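Probable TonB-dependent receptor (Pseudomonas aeruginosa, PDB 4K3F) probably binds methionine in the periplasm as a lipoprotein of the NlpA family and hands it to an ABC importer. Local coordinates at residues 16-21 with 213-218; 93-98 with 123-128; 174-179 with 230-235. All coordinates share one frame; numbering follows the deposited sequence. Where two conformers were deposited one is given.

Contact 1 (16-21 with 213-218); sequences EILNVV and QKLAKA
L18 and V21 meet L215 and A218 through aliphatic groups, without a ring or a side-chain amide; the one flat group touched is the peptide carbonyl of A218, whose O lies 4.0 Å from V21 CG1. The contact joins two helices of the type II periplasmic-binding-protein fold, 11-26 and 210-218, which pack on the same face of the six-stranded sheet. Their segments run at 107° to each other with axes 11.1 Å apart, so the meeting is confined to a few methyls. L215 CD1 touches both L18 and V21: with CG anti to the backbone N (chi1 178°), it enters the angle between these two side chains of the other helix, 4.0 Å from L18 CD2. Both L18 and V21 cross L215 at about a right angle. Beneath them, L18 rests on V7 and A9 and L215 on L5 and V7, alternate residues of strand 3-9, and V21 also touches L32 and I224. The A218 carbonyl is not left to the methyl alone, since S221 OG hydrogen-bonds to it. V21 divides its two branches between the partners: V21 CG1 lies 4.3 Å from A218 CB, while V21 CG2 lies 3.9 Å from L215 CD1.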
loop_
_atom_site.group_PDB
_atom_site.type_symbol
_atom_site.label_atom_id
_atom_site.label_comp_id
_atom_site.label_asym_id
_atom_site.label_seq_id
_atom_site.Cartn_x
_atom_site.Cartn_y
_atom_site.Cartn_z
ATOM N N GLU A 16 -10.988 7.859 -1.683
ATOM C CA GLU A 16 -11.090 9.122 -2.424
ATOM C C GLU A 16 -11.221 8.798 -3.926
ATOM O O GLU A 16 -12.066 9.344 -4.614
ATOM C CB GLU A 16 -9.882 10.016 -2.152
ATOM C CG GLU A 16 -9.725 10.397 -0.685
ATOM C CD GLU A 16 -8.686 11.498 -0.435
ATOM O OE1 GLU A 16 -7.636 11.516 -1.087
ATOM O OE2 GLU A 16 -8.904 12.304 0.479
ATOM N N ILE A 17 -10.342 7.941 -4.427
ATOM C CA ILE A 17 -10.419 7.516 -5.824
ATOM C C ILE A 17 -11.785 6.946 -6.160
ATOM O O ILE A 17 -12.389 7.281 -7.190
ATOM C CB ILE A 17 -9.308 6.477 -6.119
ATOM C CG1 ILE A 17 -7.938 7.168 -6.096
ATOM C CG2 ILE A 17 -9.552 5.763 -7.454
ATOM C CD1 ILE A 17 -6.755 6.202 -6.037
ATOM N N LEU A 18 -12.271 6.045 -5.299
ATOM C CA LEU A 18 -13.579 5.456 -5.495
ATOM C C LEU A 18 -14.730 6.473 -5.483
ATOM O O LEU A 18 -15.648 6.334 -6.314
ATOM C CB LEU A 18 -13.810 4.299 -4.512
ATOM C CG LEU A 18 -12.892 3.086 -4.708
ATOM C CD1 LEU A 18 -13.119 2.139 -3.542
ATOM C CD2 LEU A 18 -13.102 2.349 -6.019
ATOM N N ASN A 19 -14.661 7.502 -4.624
ATOM C CA ASN A 19 -15.694 8.551 -4.606
ATOM C C ASN A 19 -15.768 9.316 -5.964
ATOM O O ASN A 19 -16.840 9.697 -6.417
ATOM C CB ASN A 19 -15.428 9.573 -3.497
ATOM C CG ASN A 19 -15.713 9.038 -2.098
ATOM O OD1 ASN A 19 -16.629 8.285 -1.895
ATOM N ND2 ASN A 19 -14.944 9.517 -1.125
ATOM N N VAL A 20 -14.610 9.482 -6.593
ATOM C CA VAL A 20 -14.525 10.200 -7.879
ATOM C C VAL A 20 -15.019 9.312 -9.021
ATOM O O VAL A 20 -15.561 9.834 -9.978
ATOM C CB VAL A 20 -13.082 10.717 -8.069
ATOM C CG1 VAL A 20 -12.829 11.291 -9.441
ATOM C CG2 VAL A 20 -12.804 11.757 -6.982
ATOM N N VAL A 21 -14.850 7.979 -8.906
ATOM C CA VAL A 21 -15.322 7.081 -9.993
ATOM C C VAL A 21 -16.804 6.828 -9.849
ATOM O O VAL A 21 -17.452 6.468 -10.832
ATOM C CB VAL A 21 -14.622 5.693 -10.170
ATOM C CG1 VAL A 21 -13.202 5.827 -10.617
ATOM C CG2 VAL A 21 -14.727 4.815 -8.960
ATOM N N GLN A 213 -16.343 -5.418 -14.039
ATOM C CA GLN A 213 -15.581 -5.007 -15.202
ATOM C C GLN A 213 -15.721 -3.511 -15.441
ATOM O O GLN A 213 -14.740 -2.866 -15.849
ATOM C CB GLN A 213 -16.034 -5.728 -16.473
ATOM C CG GLN A 213 -15.747 -7.227 -16.533
ATOM C CD GLN A 213 -16.310 -7.895 -17.836
ATOM O OE1 GLN A 213 -17.242 -7.395 -18.505
ATOM N NE2 GLN A 213 -15.718 -9.022 -18.195
ATOM N N LYS A 214 -16.922 -2.981 -15.235
ATOM C CA LYS A 214 -17.140 -1.528 -15.420
ATOM C C LYS A 214 -16.296 -0.779 -14.402
ATOM O O LYS A 214 -15.680 0.211 -14.760
ATOM C CB LYS A 214 -18.593 -1.212 -15.262
ATOM C CG LYS A 214 -19.410 -1.625 -16.471
ATOM C CD LYS A 214 -20.894 -1.503 -16.254
ATOM C CE LYS A 214 -21.660 -1.716 -17.567
ATOM N NZ LYS A 214 -23.088 -1.862 -17.231
ATOM N N LEU A 215 -16.271 -1.228 -13.140
ATOM C CA LEU A 215 -15.397 -0.563 -12.153
ATOM C C LEU A 215 -13.943 -0.608 -12.558
ATOM O O LEU A 215 -13.249 0.404 -12.498
ATOM C CB LEU A 215 -15.561 -1.160 -10.756
ATOM C CG LEU A 215 -14.657 -0.592 -9.627
ATOM C CD1 LEU A 215 -14.771 0.902 -9.404
ATOM C CD2 LEU A 215 -14.939 -1.296 -8.305
ATOM N N ALA A 216 -13.451 -1.803 -12.929
ATOM C CA ALA A 216 -12.071 -1.963 -13.382
ATOM C C ALA A 216 -11.726 -0.978 -14.533
ATOM O O ALA A 216 -10.672 -0.332 -14.529
ATOM C CB ALA A 216 -11.794 -3.425 -13.783
ATOM N N LYS A 217 -12.619 -0.863 -15.528
ATOM C CA LYS A 217 -12.395 0.012 -16.657
ATOM C C LYS A 217 -12.378 1.467 -16.207
ATOM O O LYS A 217 -11.534 2.220 -16.655
ATOM C CB LYS A 217 -13.462 -0.204 -17.738
ATOM C CG LYS A 217 -13.291 0.681 -18.965
ATOM C CD LYS A 217 -14.012 0.088 -20.178
ATOM C CE LYS A 217 -14.349 1.136 -21.231
ATOM N NZ LYS A 217 -15.460 0.660 -22.105
ATOM N N ALA A 218 -13.297 1.857 -15.335
ATOM C CA ALA A 218 -13.348 3.244 -14.821
ATOM C C ALA A 218 -12.079 3.599 -14.083
ATOM O O ALA A 218 -11.600 4.734 -14.139
ATOM C CB ALA A 218 -14.551 3.448 -13.908
#

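Contact 2 (93-98 with 123-128); sequences KKLDEL and AGVIKL
L95 reaches A123 and V125 because its CG stands anti to its own carbonyl carbon (chi1 -65°) and the chain then runs on extended, carrying both methyls across to the other segment. In V125, CG1 is anti to the backbone N, which leaves CG2 beside that N and facing L95. The motif on its side is a Schellman ending: G124, with a phi of 80°, is the first residue past helix 110-122 to leave helical angles, and it turns the chain so that A123 and V125 both face L95. On the other side L95 starts a short 3-10 turn, 95-97, in the connection between strands 86-88 and 103-107 of the five-stranded lobe. L95 splits its branches: CD1 lies 3.7 Å from A123 CB and equally close to A123 O, whereas CD2 packs 4.0 Å from V125 CG2, the two side chains crossing at about a right angle. This is a small apolar patch at the protein surface, without hydrogen bonds between the segments; inward, L95 also touches M167 of strand 167-170, and V125 touches I148. K146 NZ donates hydrogen bonds to the carbonyls of D96 and L98, tying down the far end of the turn. At the near end the E97 carboxylate folds back over the loop: K93 N donates to E97 OE1 over 2.9 Å, nearly straight at 177°, arriving from above the carboxylate plane.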
loop_
_atom_site.group_PDB
_atom_site.type_symbol
_atom_site.label_atom_id
_atom_site.label_comp_id
_atom_site.label_asym_id
_atom_site.label_seq_id
_atom_site.Cartn_x
_atom_site.Cartn_y
_atom_site.Cartn_z
ATOM N N LYS A 93 17.508 14.727 9.120
ATOM C CA LYS A 93 17.187 15.362 7.844
ATOM C C LYS A 93 17.708 14.562 6.633
ATOM O O LYS A 93 17.183 14.680 5.541
ATOM C CB LYS A 93 17.809 16.764 7.821
ATOM N N LYS A 94 18.748 13.758 6.837
ATOM C CA LYS A 94 19.294 12.910 5.786
ATOM C C LYS A 94 19.850 11.626 6.398
ATOM O O LYS A 94 20.181 11.595 7.582
ATOM C CB LYS A 94 20.364 13.655 4.985
ATOM C CG LYS A 94 21.425 14.302 5.822
ATOM C CD LYS A 94 22.449 15.035 4.958
ATOM C CE LYS A 94 23.372 15.880 5.826
ATOM N NZ LYS A 94 24.619 16.302 5.132
ATOM N N LEU A 95 19.928 10.565 5.594
ATOM C CA LEU A 95 20.367 9.239 6.095
ATOM C C LEU A 95 21.722 9.224 6.763
ATOM O O LEU A 95 21.927 8.505 7.735
ATOM C CB LEU A 95 20.439 8.207 4.961
ATOM C CG LEU A 95 19.151 7.800 4.269
ATOM C CD1 LEU A 95 19.453 6.881 3.078
ATOM C CD2 LEU A 95 18.256 7.090 5.250
ATOM N N ASP A 96 22.663 9.990 6.219
ATOM C CA ASP A 96 23.996 10.056 6.785
ATOM C C ASP A 96 24.002 10.501 8.246
ATOM O O ASP A 96 24.927 10.176 8.986
ATOM C CB ASP A 96 24.886 10.969 5.926
ATOM C CG ASP A 96 25.410 10.259 4.684
ATOM O OD1 ASP A 96 25.368 9.007 4.653
ATOM O OD2 ASP A 96 25.865 10.939 3.745
ATOM N N GLU A 97 22.974 11.229 8.667
ATOM C CA GLU A 97 22.878 11.686 10.069
ATOM C C GLU A 97 22.474 10.603 11.073
ATOM O O GLU A 97 22.607 10.812 12.273
ATOM C CB GLU A 97 21.908 12.855 10.200
ATOM C CG GLU A 97 22.359 14.115 9.480
ATOM C CD GLU A 97 21.310 15.211 9.502
ATOM O OE1 GLU A 97 20.239 15.015 10.116
ATOM O OE2 GLU A 97 21.560 16.275 8.903
ATOM N N LEU A 98 21.966 9.461 10.604
ATOM C CA LEU A 98 21.473 8.430 11.540
ATOM C C LEU A 98 22.633 7.997 12.433
ATOM O O LEU A 98 23.728 7.755 11.961
ATOM C CB LEU A 98 20.934 7.218 10.800
ATOM C CG LEU A 98 19.670 7.390 9.953
ATOM C CD1 LEU A 98 19.458 6.134 9.124
ATOM C CD2 LEU A 98 18.468 7.671 10.847
ATOM N N ALA A 123 18.946 2.173 -0.388
ATOM C CA ALA A 123 19.442 3.436 0.136
ATOM C C ALA A 123 20.816 3.329 0.822
ATOM O O ALA A 123 21.380 4.347 1.217
ATOM C CB ALA A 123 18.453 3.969 1.109
ATOM N N GLY A 124 21.332 2.107 0.950
ATOM C CA GLY A 124 22.674 1.876 1.472
ATOM C C GLY A 124 22.802 1.917 2.974
ATOM O O GLY A 124 23.909 2.057 3.482
ATOM N N VAL A 125 21.696 1.788 3.695
ATOM C CA VAL A 125 21.693 1.753 5.149
ATOM C C VAL A 125 22.174 0.405 5.669
ATOM O O VAL A 125 22.979 0.341 6.606
ATOM C CB VAL A 125 20.257 2.069 5.672
ATOM C CG1 VAL A 125 20.130 1.941 7.189
ATOM C CG2 VAL A 125 19.864 3.462 5.247
ATOM N N ILE A 126 21.689 -0.664 5.047
ATOM C CA ILE A 126 22.129 -2.019 5.330
ATOM C C ILE A 126 22.357 -2.680 3.997
ATOM O O ILE A 126 22.081 -2.093 2.943
ATOM C CB ILE A 126 21.060 -2.848 6.066
ATOM C CG1 ILE A 126 19.850 -3.019 5.146
ATOM C CG2 ILE A 126 20.703 -2.224 7.420
ATOM C CD1 ILE A 126 18.625 -3.621 5.795
ATOM N N LYS A 127 22.840 -3.913 4.033
ATOM C CA LYS A 127 22.895 -4.733 2.841
ATOM C C LYS A 127 22.203 -6.075 3.148
ATOM O O LYS A 127 22.367 -6.634 4.235
ATOM C CB LYS A 127 24.326 -4.922 2.352
ATOM C CG LYS A 127 24.372 -5.634 1.015
ATOM C CD LYS A 127 25.723 -5.503 0.337
ATOM C CE LYS A 127 25.530 -5.363 -1.155
ATOM N NZ LYS A 127 24.802 -6.524 -1.709
ATOM N N LEU A 128 21.354 -6.514 2.211
ATOM C CA LEU A 128 20.721 -7.822 2.276
ATOM C C LEU A 128 21.485 -8.861 1.444
ATOM O O LEU A 128 22.190 -8.508 0.488
ATOM C CB LEU A 128 19.294 -7.725 1.745
ATOM C CG LEU A 128 18.304 -6.857 2.550
ATOM C CD1 LEU A 128 17.047 -6.665 1.729
ATOM C CD2 LEU A 128 17.968 -7.507 3.887
#

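Contact 3 (174-179 with 230-235); sequences YALEAK and EKYKGA
L176 makes the close part of this contact, its CG standing anti to the carbonyl carbon (chi1 -70°) and directing the two methyls to Y232 and A235, while the lysines of both segments, K179, K231 and K233, lie on the exposed side. CD1 of L176 comes within 4.2 Å of Y232 CD1, approaching the ring obliquely, and the two side chains cross at about a right angle. The other branch, CD2, lies 4.2 Å from A235 CB. P182 and V236 also touch L176, and P182 touches A235 as well, so the leucine sits among apolar neighbours. Two lobes of the periplasmic-binding-protein fold meet here: helix 172-177 follows strand 167-170 of the five-stranded sheet, whereas helix 222-232 leads into strand 237-238 of the six-stranded one. The side chain of L176 is about 8 Å from the bound selenomethionine, which places the contact beside the cleft between the lobes. After helix 222-232 a type I' turn from Y232 to A235 reverses the chain, closed by A235 N bonding to Y232 O over 3.0 Å; it brings the alanine methyl round to the leucine that the tyrosine ring already touches. Y232 itself is held at its far end, where OH hydrogen-bonds to E16 OE1 of helix 11-26. Toward the looser side, K231 CG sits 3.5 Å above the plane of the Y232 ring, over its centre, before the chain leads away to its ammonium group.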
loop_
_atom_site.group_PDB
_atom_site.type_symbol
_atom_site.label_atom_id
_atom_site.label_comp_id
_atom_site.label_asym_id
_atom_site.label_seq_id
_atom_site.Cartn_x
_atom_site.Cartn_y
_atom_site.Cartn_z
ATOM N N TYR A 174 -1.002 5.395 4.852
ATOM C CA TYR A 174 -0.942 5.832 6.218
ATOM C C TYR A 174 -0.150 7.146 6.374
ATOM O O TYR A 174 -0.544 8.001 7.146
ATOM C CB TYR A 174 -0.383 4.755 7.141
ATOM C CG TYR A 174 -1.305 3.568 7.306
ATOM C CD1 TYR A 174 -2.640 3.738 7.663
ATOM C CD2 TYR A 174 -0.852 2.291 7.103
ATOM C CE1 TYR A 174 -3.502 2.681 7.813
ATOM C CE2 TYR A 174 -1.681 1.199 7.266
ATOM C CZ TYR A 174 -3.019 1.372 7.577
ATOM O OH TYR A 174 -3.829 0.280 7.761
ATOM N N ALA A 175 0.939 7.302 5.631
ATOM C CA ALA A 175 1.686 8.547 5.653
ATOM C C ALA A 175 0.833 9.776 5.259
ATOM O O ALA A 175 0.886 10.797 5.924
ATOM C CB ALA A 175 2.893 8.427 4.765
ATOM N N LEU A 176 0.055 9.642 4.184
ATOM C CA LEU A 176 -0.794 10.710 3.678
ATOM C C LEU A 176 -1.877 11.015 4.702
ATOM O O LEU A 176 -2.196 12.151 4.908
ATOM C CB LEU A 176 -1.415 10.307 2.349
ATOM C CG LEU A 176 -0.488 10.220 1.136
ATOM C CD1 LEU A 176 -1.224 9.668 -0.075
ATOM C CD2 LEU A 176 0.119 11.577 0.831
ATOM N N GLU A 177 -2.458 10.017 5.375
ATOM C CA GLU A 177 -3.451 10.355 6.436
ATOM C C GLU A 177 -2.839 11.112 7.598
ATOM O O GLU A 177 -3.507 11.903 8.273
ATOM C CB GLU A 177 -4.147 9.113 6.978
ATOM C CG GLU A 177 -5.080 8.450 6.010
ATOM C CD GLU A 177 -5.917 7.421 6.730
ATOM O OE1 GLU A 177 -6.880 7.831 7.412
ATOM O OE2 GLU A 177 -5.580 6.219 6.675
ATOM N N ALA A 178 -1.567 10.854 7.846
ATOM C CA ALA A 178 -0.813 11.527 8.891
ATOM C C ALA A 178 -0.257 12.910 8.464
ATOM O O ALA A 178 0.489 13.515 9.222
ATOM C CB ALA A 178 0.339 10.630 9.348
ATOM N N LYS A 179 -0.582 13.351 7.242
ATOM C CA LYS A 179 -0.088 14.612 6.647
ATOM C C LYS A 179 1.407 14.618 6.396
ATOM O O LYS A 179 2.007 15.678 6.341
ATOM C CB LYS A 179 -0.489 15.838 7.497
ATOM C CG LYS A 179 -1.970 15.912 7.831
ATOM C CD LYS A 179 -2.825 15.723 6.586
ATOM C CE LYS A 179 -4.268 16.132 6.819
ATOM N NZ LYS A 179 -4.408 17.614 6.935
ATOM N N GLU A 230 -3.276 15.217 -10.012
ATOM C CA GLU A 230 -3.473 16.543 -9.411
ATOM C C GLU A 230 -3.655 16.462 -7.891
ATOM O O GLU A 230 -3.195 17.335 -7.168
ATOM C CB GLU A 230 -4.663 17.267 -10.067
ATOM C CG GLU A 230 -6.022 16.736 -9.630
ATOM C CD GLU A 230 -7.196 17.501 -10.237
ATOM O OE1 GLU A 230 -7.435 17.320 -11.458
ATOM O OE2 GLU A 230 -7.888 18.246 -9.478
ATOM N N LYS A 231 -4.321 15.406 -7.404
ATOM C CA LYS A 231 -4.632 15.330 -5.976
ATOM C C LYS A 231 -3.385 14.998 -5.151
ATOM O O LYS A 231 -3.140 15.607 -4.110
ATOM C CB LYS A 231 -5.754 14.314 -5.743
ATOM C CG LYS A 231 -6.147 14.148 -4.293
ATOM C CD LYS A 231 -6.941 15.307 -3.717
ATOM C CE LYS A 231 -7.281 14.982 -2.271
ATOM N NZ LYS A 231 -7.890 16.130 -1.576
ATOM N N TYR A 232 -2.606 14.016 -5.600
ATOM C CA TYR A 232 -1.523 13.483 -4.779
ATOM C C TYR A 232 -0.145 13.970 -5.206
ATOM O O TYR A 232 0.824 13.688 -4.512
ATOM C CB TYR A 232 -1.620 11.939 -4.725
ATOM C CG TYR A 232 -2.987 11.484 -4.287
ATOM C CD1 TYR A 232 -3.421 11.667 -2.976
ATOM C CD2 TYR A 232 -3.879 10.916 -5.196
ATOM C CE1 TYR A 232 -4.689 11.283 -2.575
ATOM C CE2 TYR A 232 -5.153 10.554 -4.822
ATOM C CZ TYR A 232 -5.556 10.743 -3.516
ATOM O OH TYR A 232 -6.816 10.382 -3.157
ATOM N N LYS A 233 -0.054 14.630 -6.358
ATOM C CA LYS A 233 1.168 15.374 -6.757
ATOM C C LYS A 233 2.432 14.479 -6.682
ATOM O O LYS A 233 3.491 14.859 -6.143
ATOM C CB LYS A 233 1.321 16.616 -5.917
ATOM C CG LYS A 233 0.244 17.653 -6.188
ATOM C CD LYS A 233 0.303 18.725 -5.128
ATOM C CE LYS A 233 -0.640 19.861 -5.468
ATOM N NZ LYS A 233 -0.462 21.019 -4.547
ATOM N N GLY A 234 2.289 13.280 -7.238
ATOM C CA GLY A 234 3.409 12.360 -7.374
ATOM C C GLY A 234 3.540 11.362 -6.228
ATOM O O GLY A 234 4.296 10.398 -6.338
ATOM N N ALA A 235 2.819 11.557 -5.121
ATOM C CA ALA A 235 2.876 10.576 -4.018
ATOM C C ALA A 235 2.170 9.270 -4.356
ATOM O O ALA A 235 2.471 8.186 -3.758
ATOM C CB ALA A 235 2.264 11.184 -2.774
#

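Contacts 1 and 2 lie on opposite sides of the chain's centre, about 39 Å apart between centres, one in the lobe of the six-stranded sheet and the other in that of the five-stranded sheet. Contact 3 lies between the lobes, its centre about 19 Å from that of contact 1 and about 24 Å from that of contact 2. Along the chain contact 2 is nested inside the loop closed by contact 1 and closes before contact 3 opens. Contacts 1 and 3 cross, 174-179 coming before 213-218 and 230-235 after it; helix 222-232 follows helix 210-218. The chain therefore leaves the first lobe and returns to it, as in two-lobed binding proteins. Contacts 1 and 3 touch through E16 and Y232; contact 2 touches neither.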